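Local coordinates for protein kcn28 (Kitasatospora, PDB 6J31) that belongs to the GT-B fold proteins, with two domains each built on a parallel beta sheet, and holds (2E,2'E)-3,3'-(1,2-phenylene)di(prop-2-enoic acid) in its pocket, at residues 4-9 against 94-99; 34-39 against 51-56; 319-324 against 343-348. All coordinates share one frame; numbering follows the deposited sequence.

Contacts 1 and 2 both reach the same parallel sheet, through its neighbouring strands 6-10 and 34-39; their centres are about 9 Å apart, and contact 2 is nested inside the chain loop that contact 1 closes. They meet directly: Asp99 OD2 of contact 1 forms a salt bridge with Arg34 NH2 of contact 2 at 2.6 Å. Contact 3 belongs to the second sheet, on the opposite side of the chain's centre, about 44 Å from contact 1 and 38 Å from contact 2 between centres. None of the three lines the pocket of the bound (2E,2'E)-3,3'-(1,2-phenylene)di(prop-2-enoic acid): the side chain of Met9 in contact 1 is about 12 Å from this ligand, and those of Asn39 in contact 2 and Gln323 in contact 3 are each about 13 Å from it.

Contact 1. Residues 4-9 against 94-99; sequences PGHIAM and AAYEED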
loop_
_atom_site.group_PDB
_atom_site.type_symbol
_atom_site.label_atom_id
_atom_site.label_comp_id
_atom_site.label_asym_id
_atom_site.label_seq_id
_atom_site.Cartn_x
_atom_site.Cartn_y
_atom_site.Cartn_z
ATOM N N PRO A 4 18.819 23.456 6.171
ATOM C CA PRO A 4 18.924 22.105 5.584
ATOM C C PRO A 4 18.484 20.982 6.510
ATOM O O PRO A 4 17.334 20.539 6.438
ATOM C CB PRO A 4 20.415 21.995 5.245
ATOM C CG PRO A 4 20.809 23.392 4.931
ATOM C CD PRO A 4 19.957 24.306 5.778
ATOM N N GLY A 5 19.372 20.471 7.348
ATOM C CA GLY A 5 18.950 19.439 8.268
ATOM C C GLY A 5 18.989 18.048 7.658
ATOM O O GLY A 5 18.920 17.859 6.445
ATOM N N HIS A 6 19.076 17.059 8.536
ATOM C CA HIS A 6 19.205 15.663 8.150
ATOM C C HIS A 6 17.901 14.939 8.463
ATOM O O HIS A 6 17.491 14.861 9.627
ATOM C CB HIS A 6 20.389 15.020 8.878
ATOM C CG HIS A 6 20.543 13.555 8.617
ATOM N ND1 HIS A 6 21.310 12.737 9.418
ATOM C CD2 HIS A 6 20.024 12.758 7.652
ATOM C CE1 HIS A 6 21.260 11.500 8.957
ATOM N NE2 HIS A 6 20.482 11.485 7.889
ATOM N N ILE A 7 17.253 14.422 7.420
ATOM C CA ILE A 7 16.028 13.638 7.535
ATOM C C ILE A 7 16.366 12.188 7.221
ATOM O O ILE A 7 16.944 11.899 6.168
ATOM C CB ILE A 7 14.935 14.151 6.581
ATOM C CG1 ILE A 7 14.511 15.573 6.948
ATOM C CG2 ILE A 7 13.741 13.210 6.577
ATOM C CD1 ILE A 7 13.648 16.228 5.904
ATOM N N ALA A 8 16.005 11.280 8.123
ATOM C CA ALA A 8 16.259 9.855 7.943
ATOM C C ALA A 8 14.944 9.129 7.707
ATOM O O ALA A 8 14.070 9.114 8.581
ATOM C CB ALA A 8 16.981 9.258 9.151
ATOM N N MET A 9 14.821 8.515 6.537
ATOM C CA MET A 9 13.687 7.679 6.180
ATOM C C MET A 9 14.079 6.218 6.365
ATOM O O MET A 9 15.207 5.826 6.049
ATOM C CB MET A 9 13.263 7.944 4.732
ATOM C CG MET A 9 12.174 7.026 4.198
ATOM S SD MET A 9 10.603 7.189 5.057
ATOM C CE MET A 9 9.646 5.904 4.256
ATOM N N ALA A 94 23.724 1.292 14.731
ATOM C CA ALA A 94 25.106 1.358 14.267
ATOM C C ALA A 94 25.273 2.383 13.152
ATOM O O ALA A 94 26.262 3.127 13.124
ATOM C CB ALA A 94 25.564 -0.026 13.808
ATOM N N ALA A 95 24.323 2.433 12.218
ATOM C CA ALA A 95 24.453 3.336 11.079
ATOM C C ALA A 95 24.359 4.803 11.498
ATOM O O ALA A 95 25.072 5.652 10.953
ATOM C CB ALA A 95 23.394 3.010 10.028
ATOM N N TYR A 96 23.485 5.126 12.453
ATOM C CA TYR A 96 23.184 6.516 12.775
ATOM C C TYR A 96 23.808 7.005 14.075
ATOM O O TYR A 96 23.611 8.171 14.429
ATOM C CB TYR A 96 21.665 6.720 12.838
ATOM C CG TYR A 96 20.992 6.728 11.485
ATOM C CD1 TYR A 96 21.088 7.832 10.647
ATOM C CD2 TYR A 96 20.273 5.627 11.040
ATOM C CE1 TYR A 96 20.474 7.845 9.412
ATOM C CE2 TYR A 96 19.659 5.628 9.806
ATOM C CZ TYR A 96 19.761 6.740 8.994
ATOM O OH TYR A 96 19.150 6.744 7.760
ATOM N N GLU A 97 24.592 6.168 14.763
ATOM C CA GLU A 97 25.109 6.527 16.084
ATOM C C GLU A 97 25.890 7.830 16.050
ATOM O O GLU A 97 25.732 8.685 16.930
ATOM C CB GLU A 97 25.999 5.406 16.615
ATOM C CG GLU A 97 26.713 5.731 17.915
ATOM C CD GLU A 97 25.768 5.822 19.095
ATOM O OE1 GLU A 97 24.964 4.885 19.287
ATOM O OE2 GLU A 97 25.842 6.822 19.840
ATOM N N GLU A 98 26.739 7.996 15.043
ATOM C CA GLU A 98 27.609 9.151 14.908
ATOM C C GLU A 98 27.078 10.153 13.890
ATOM O O GLU A 98 27.762 11.134 13.586
ATOM C CB GLU A 98 28.998 8.674 14.477
ATOM C CG GLU A 98 29.604 7.577 15.360
ATOM C CD GLU A 98 30.550 8.082 16.426
ATOM O OE1 GLU A 98 30.096 8.369 17.555
ATOM O OE2 GLU A 98 31.760 8.170 16.130
ATOM N N ASP A 99 25.894 9.907 13.335
ATOM C CA ASP A 99 25.307 10.736 12.286
ATOM C C ASP A 99 23.808 10.879 12.530
ATOM O O ASP A 99 22.981 10.608 11.658
ATOM C CB ASP A 99 25.586 10.123 10.914
ATOM C CG ASP A 99 25.544 11.141 9.795
ATOM O OD1 ASP A 99 25.422 12.349 10.084
ATOM O OD2 ASP A 99 25.630 10.730 8.620
HETATM O O HOH W 1 23.390 13.909 10.769
#
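The rings of His6 and Tyr96 meet rim to rim, neither lying over the face of the other. Their centroids are 5.9 Å apart and their planes are inclined by 34°, with His6 CE1 and Tyr96 CE1 3.8 Å apart. His6 CE1 lies near the plane of the tyrosine ring, whereas Tyr96 CE1 approaches the imidazole obliquely. His6 CB already points toward 94-99, and with CG anti to the backbone N (chi1 176°) the imidazole reaches out to that segment. There the backbone carbonyl of Asp99 stands at its edge, near the ring plane, with Asp99 O 3.3 Å from His6 CE1. Further round this edge, a water bridges the two side chains: it is 2.7 Å from His6 ND1 and donates to Asp99 OD1, also at 2.7 Å. The other carboxylate oxygen, Asp99 OD2, is taken by a salt bridge to Arg34, which would probably temper the influence of the carboxylate on the imidazole.

These residues join the first strand of a Rossmann-like domain to the end of helix 74-96, which carries the chain back from edge strand 53-56, past strands 34-39 and 6-10, to strand 103-107. A type I turn from Tyr96 to Asp99, with Asp99 N hydrogen-bonded to Tyr96 O at 3.1 Å, brings the Asp99 carbonyl to the edge of the histidine.

The phenol end of Tyr96 reaches further along the strand. Ala8 CB comes at a slant to that ring, 3.6 Å from Tyr96 OH and 3.8 Å from Tyr96 CZ. Thr36 OG1, on the adjacent strand, hydrogen-bonds both Tyr96 OH and His6 NE2, tying together the polar ends of the two rings, while Phe104 packs edge-to-face with Tyr96.

Contact 2. Residues 34-39 against 51-56; sequences RVTYAN and GAELVP
Ala52 CB wedges between Val35 and Tyr37, 3.8 Å from Val35 CG1 and 3.9 Å from Tyr37 CB, on the side of the sheet where Ile25 of helix 22-30 packs against Val35 and Ala52. Three short backbone hydrogen bonds run along the pairing from this end: Glu53 N to Val35 O (2.8 Å), Tyr37 N to Glu53 O (2.6 Å) and Val55 N to Tyr37 O (2.7 Å). On the other face, Thr36 CB meets Val55 CG2 at 3.8 Å, and Thr36 CG2 lies alongside the Glu53 chain; Thr36 OG1, placed between the backbone N and the carbonyl carbon (chi1 57°), is engaged by His6 and Tyr96.

The pairing is looser at Asn39 and at the solvent-facing Glu53. Asn39 N reaches Val55 O at 3.2 Å in a more bent bond (144°). The extended Arg34 chain brings the edge of its guanidinium to the Glu53 carboxylate, but the salt bridge is long, its hydrogen bond from Arg34 NE to Glu53 OE1 weak at 3.5 Å; Arg34 NH2 has its stronger partner in Asp99. Strand 53-56, an outermost strand of the sheet within this chain, forms with helix 44-49 and strand 34-39 a beta-alpha-beta unit of a Rossmann-like fold.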
loop_
_atom_site.group_PDB
_atom_site.type_symbol
_atom_site.label_atom_id
_atom_site.label_comp_id
_atom_site.label_asym_id
_atom_site.label_seq_id
_atom_site.Cartn_x
_atom_site.Cartn_y
_atom_site.Cartn_z
ATOM N N ARG A 34 19.295 17.075 3.522
ATOM C CA ARG A 34 20.057 15.836 3.448
ATOM C C ARG A 34 19.152 14.708 3.926
ATOM O O ARG A 34 18.781 14.656 5.104
ATOM C CB ARG A 34 21.329 15.903 4.286
ATOM C CG ARG A 34 22.083 14.589 4.248
ATOM C CD ARG A 34 23.099 14.460 5.361
ATOM N NE ARG A 34 23.739 13.150 5.329
ATOM C CZ ARG A 34 24.264 12.559 6.393
ATOM N NH1 ARG A 34 24.248 13.178 7.566
ATOM N NH2 ARG A 34 24.819 11.362 6.283
ATOM N N VAL A 35 18.792 13.811 3.015
ATOM C CA VAL A 35 17.885 12.710 3.302
ATOM C C VAL A 35 18.661 11.406 3.189
ATOM O O VAL A 35 19.275 11.125 2.151
ATOM C CB VAL A 35 16.670 12.711 2.362
ATOM C CG1 VAL A 35 15.696 11.611 2.759
ATOM C CG2 VAL A 35 15.991 14.063 2.390
ATOM N N THR A 36 18.664 10.627 4.264
ATOM C CA THR A 36 19.181 9.268 4.233
ATOM C C THR A 36 18.000 8.309 4.275
ATOM O O THR A 36 16.974 8.599 4.899
ATOM C CB THR A 36 20.142 8.989 5.395
ATOM O OG1 THR A 36 19.496 9.250 6.646
ATOM C CG2 THR A 36 21.383 9.874 5.267
ATOM N N TYR A 37 18.130 7.188 3.574
ATOM C CA TYR A 37 17.044 6.225 3.431
ATOM C C TYR A 37 17.587 4.844 3.778
ATOM O O TYR A 37 18.375 4.272 3.018
ATOM C CB TYR A 37 16.471 6.271 2.012
ATOM C CG TYR A 37 15.140 5.580 1.823
ATOM C CD1 TYR A 37 14.714 4.570 2.682
ATOM C CD2 TYR A 37 14.297 5.949 0.785
ATOM C CE1 TYR A 37 13.498 3.946 2.501
ATOM C CE2 TYR A 37 13.079 5.330 0.599
ATOM C CZ TYR A 37 12.685 4.332 1.460
ATOM O OH TYR A 37 11.467 3.716 1.275
ATOM N N ALA A 38 17.155 4.313 4.917
ATOM C CA ALA A 38 17.578 2.997 5.375
ATOM C C ALA A 38 16.609 1.946 4.854
ATOM O O ALA A 38 15.403 2.025 5.110
ATOM C CB ALA A 38 17.654 2.950 6.900
ATOM N N ASN A 39 17.135 0.971 4.118
ATOM C CA ASN A 39 16.317 -0.119 3.614
ATOM C C ASN A 39 17.234 -1.256 3.184
ATOM O O ASN A 39 18.454 -1.098 3.099
ATOM C CB ASN A 39 15.421 0.345 2.465
ATOM C CG ASN A 39 14.111 -0.407 2.419
ATOM O OD1 ASN A 39 14.044 -1.586 2.774
ATOM N ND2 ASN A 39 13.049 0.281 2.016
ATOM N N GLY A 51 16.932 9.819 -4.900
ATOM C CA GLY A 51 17.925 10.828 -4.604
ATOM C C GLY A 51 18.411 10.835 -3.174
ATOM O O GLY A 51 19.328 11.600 -2.846
ATOM N N ALA A 52 17.822 10.021 -2.307
ATOM C CA ALA A 52 18.286 9.970 -0.936
ATOM C C ALA A 52 19.507 9.065 -0.827
ATOM O O ALA A 52 19.781 8.226 -1.690
ATOM C CB ALA A 52 17.179 9.480 0.001
ATOM N N GLU A 53 20.227 9.235 0.270
ATOM C CA GLU A 53 21.416 8.450 0.557
ATOM C C GLU A 53 20.982 7.084 1.080
ATOM O O GLU A 53 20.339 6.996 2.132
ATOM C CB GLU A 53 22.257 9.202 1.584
ATOM C CG GLU A 53 23.741 8.930 1.604
ATOM C CD GLU A 53 24.445 9.839 2.604
ATOM O OE1 GLU A 53 24.174 11.063 2.596
ATOM O OE2 GLU A 53 25.257 9.329 3.407
ATOM N N LEU A 54 21.306 6.022 0.344
ATOM C CA LEU A 54 20.933 4.680 0.776
ATOM C C LEU A 54 21.759 4.248 1.983
ATOM O O LEU A 54 22.993 4.279 1.957
ATOM C CB LEU A 54 21.108 3.675 -0.357
ATOM C CG LEU A 54 21.029 2.210 0.090
ATOM C CD1 LEU A 54 19.633 1.830 0.564
ATOM C CD2 LEU A 54 21.496 1.273 -1.024
ATOM N N VAL A 55 21.068 3.829 3.035
ATOM C CA VAL A 55 21.698 3.291 4.235
ATOM C C VAL A 55 21.307 1.821 4.310
ATOM O O VAL A 55 20.194 1.502 4.743
ATOM C CB VAL A 55 21.270 4.075 5.487
ATOM C CG1 VAL A 55 21.853 3.458 6.751
ATOM C CG2 VAL A 55 21.675 5.532 5.358
ATOM N N PRO A 56 22.161 0.897 3.876
ATOM C CA PRO A 56 21.739 -0.505 3.788
ATOM C C PRO A 56 21.682 -1.180 5.148
ATOM O O PRO A 56 22.510 -0.936 6.026
ATOM C CB PRO A 56 22.819 -1.141 2.905
ATOM C CG PRO A 56 24.047 -0.329 3.206
ATOM C CD PRO A 56 23.547 1.089 3.403
#

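Contact 3. Residues 319-324 against 343-348; sequences VVAPQA and IDIATV
With chi1 of 69°, Ile343 places CG1 between its backbone N and carbonyl carbon, and the extended chi2 of 174° carries CD1 on to Val319. The valine turns its CG1 to meet it, 3.7 Å from Ile343 CD1, and the two side chains stand at about a right angle. Leu353 of helix 350-362 packs on Ile343, and Ala356 and Leu360 pack on Val319, so that this helix lies against the apolar pair. Val320 instead faces helix 327-336, while its carbonyl is used across the contact: Ile343 N donates to Val320 O at 2.9 Å, nearly in line with the C=O bond. One residue further on, Ala321 CA lies 3.5 Å from Ile343 O in a straight CA-H...O contact.

Further along, side chains make most of the contact between the two segments. Ala321 CB touches Ile345 CG1 at 4.0 Å. The Gln323 side chain, bent at chi2 (-141°), crosses that of Ile345 at about a right angle, with Gln323 NE2 3.5 Å from Ile345 CD1, an amide against a methyl group at a more exposed margin. Phe245 and Leu235 also touch Ile345. Asp344 points away from the 319-324 segment and shapes its own loop: Ala346 N binds Asp344 OD1 at 3.0 Å, from above the carboxylate plane, in an Asx turn.

Since Val320 is also backbone-bonded to Arg341, the Ile343 bond prolongs the parallel pairing of strands 318-320 and 340-342 past the end of the latter, at the edge of the parallel sheet of the Rossmann-like C-terminal domain of a GT-B fold.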
loop_
_atom_site.group_PDB
_atom_site.type_symbol
_atom_site.label_atom_id
_atom_site.label_comp_id
_atom_site.label_asym_id
_atom_site.label_seq_id
_atom_site.Cartn_x
_atom_site.Cartn_y
_atom_site.Cartn_z
ATOM N N VAL A 319 -13.833 -3.486 -10.436
ATOM C CA VAL A 319 -14.360 -4.743 -9.922
ATOM C C VAL A 319 -13.306 -5.305 -8.980
ATOM O O VAL A 319 -12.174 -5.574 -9.397
ATOM C CB VAL A 319 -14.684 -5.730 -11.056
ATOM C CG1 VAL A 319 -15.102 -7.073 -10.482
ATOM C CG2 VAL A 319 -15.775 -5.169 -11.957
ATOM N N VAL A 320 -13.657 -5.449 -7.707
ATOM C CA VAL A 320 -12.695 -5.750 -6.655
ATOM C C VAL A 320 -12.877 -7.194 -6.210
ATOM O O VAL A 320 -14.005 -7.640 -5.975
ATOM C CB VAL A 320 -12.850 -4.785 -5.467
ATOM C CG1 VAL A 320 -11.751 -5.021 -4.451
ATOM C CG2 VAL A 320 -12.840 -3.349 -5.950
ATOM N N ALA A 321 -11.762 -7.919 -6.087
ATOM C CA ALA A 321 -11.742 -9.311 -5.641
ATOM C C ALA A 321 -10.807 -9.404 -4.441
ATOM O O ALA A 321 -9.649 -9.827 -4.574
ATOM C CB ALA A 321 -11.301 -10.256 -6.757
ATOM N N PRO A 322 -11.277 -9.029 -3.254
ATOM C CA PRO A 322 -10.382 -8.967 -2.094
ATOM C C PRO A 322 -9.924 -10.348 -1.658
ATOM O O PRO A 322 -10.657 -11.337 -1.757
ATOM C CB PRO A 322 -11.250 -8.305 -1.019
ATOM C CG PRO A 322 -12.642 -8.694 -1.401
ATOM C CD PRO A 322 -12.659 -8.661 -2.905
ATOM N N GLN A 323 -8.686 -10.408 -1.168
ATOM C CA GLN A 323 -8.117 -11.658 -0.680
ATOM C C GLN A 323 -7.266 -11.419 0.564
ATOM O O GLN A 323 -7.584 -11.920 1.645
ATOM C CB GLN A 323 -7.287 -12.336 -1.779
ATOM C CG GLN A 323 -8.010 -12.470 -3.121
ATOM C CD GLN A 323 -7.749 -13.783 -3.825
ATOM O OE1 GLN A 323 -7.096 -14.675 -3.283
ATOM N NE2 GLN A 323 -8.259 -13.910 -5.047
ATOM N N ALA A 324 -6.187 -10.652 0.421
ATOM C CA ALA A 324 -5.238 -10.470 1.510
ATOM C C ALA A 324 -5.847 -9.597 2.608
ATOM O O ALA A 324 -6.960 -9.084 2.490
ATOM C CB ALA A 324 -3.936 -9.869 0.983
ATOM N N ILE A 343 -16.592 -9.032 -6.010
ATOM C CA ILE A 343 -16.782 -10.411 -6.447
ATOM C C ILE A 343 -15.815 -11.319 -5.695
ATOM O O ILE A 343 -14.825 -10.868 -5.116
ATOM C CB ILE A 343 -16.584 -10.595 -7.968
ATOM C CG1 ILE A 343 -15.115 -10.396 -8.341
ATOM C CG2 ILE A 343 -17.476 -9.648 -8.750
ATOM C CD1 ILE A 343 -14.819 -10.690 -9.792
ATOM N N ASP A 344 -16.123 -12.614 -5.707
ATOM C CA ASP A 344 -15.252 -13.647 -5.155
ATOM C C ASP A 344 -14.707 -14.486 -6.305
ATOM O O ASP A 344 -15.483 -15.064 -7.074
ATOM C CB ASP A 344 -15.996 -14.532 -4.152
ATOM C CG ASP A 344 -15.061 -15.448 -3.360
ATOM O OD1 ASP A 344 -13.947 -15.753 -3.836
ATOM O OD2 ASP A 344 -15.450 -15.872 -2.251
ATOM N N ILE A 345 -13.376 -14.551 -6.414
ATOM C CA ILE A 345 -12.736 -15.276 -7.510
ATOM C C ILE A 345 -13.133 -16.746 -7.500
ATOM O O ILE A 345 -13.285 -17.367 -8.561
ATOM C CB ILE A 345 -11.207 -15.099 -7.435
ATOM C CG1 ILE A 345 -10.764 -13.932 -8.315
ATOM C CG2 ILE A 345 -10.475 -16.380 -7.824
ATOM C CD1 ILE A 345 -9.275 -13.764 -8.371
ATOM N N ALA A 346 -13.326 -17.323 -6.312
ATOM C CA ALA A 346 -13.687 -18.734 -6.219
ATOM C C ALA A 346 -15.059 -18.999 -6.830
ATOM O O ALA A 346 -15.238 -19.978 -7.564
ATOM C CB ALA A 346 -13.654 -19.188 -4.761
ATOM N N THR A 347 -16.038 -18.146 -6.542
ATOM C CA THR A 347 -17.423 -18.401 -6.912
ATOM C C THR A 347 -17.923 -17.559 -8.081
ATOM O O THR A 347 -19.093 -17.692 -8.453
ATOM C CB THR A 347 -18.331 -18.190 -5.695
ATOM O OG1 THR A 347 -18.540 -16.787 -5.487
ATOM C CG2 THR A 347 -17.699 -18.794 -4.453
ATOM N N VAL A 348 -17.090 -16.695 -8.666
ATOM C CA VAL A 348 -17.562 -15.818 -9.734
ATOM C C VAL A 348 -17.843 -16.626 -10.998
ATOM O O VAL A 348 -17.087 -17.536 -11.366
ATOM C CB VAL A 348 -16.560 -14.678 -9.991
ATOM C CG1 VAL A 348 -15.192 -15.216 -10.403
ATOM C CG2 VAL A 348 -17.116 -13.701 -11.024
#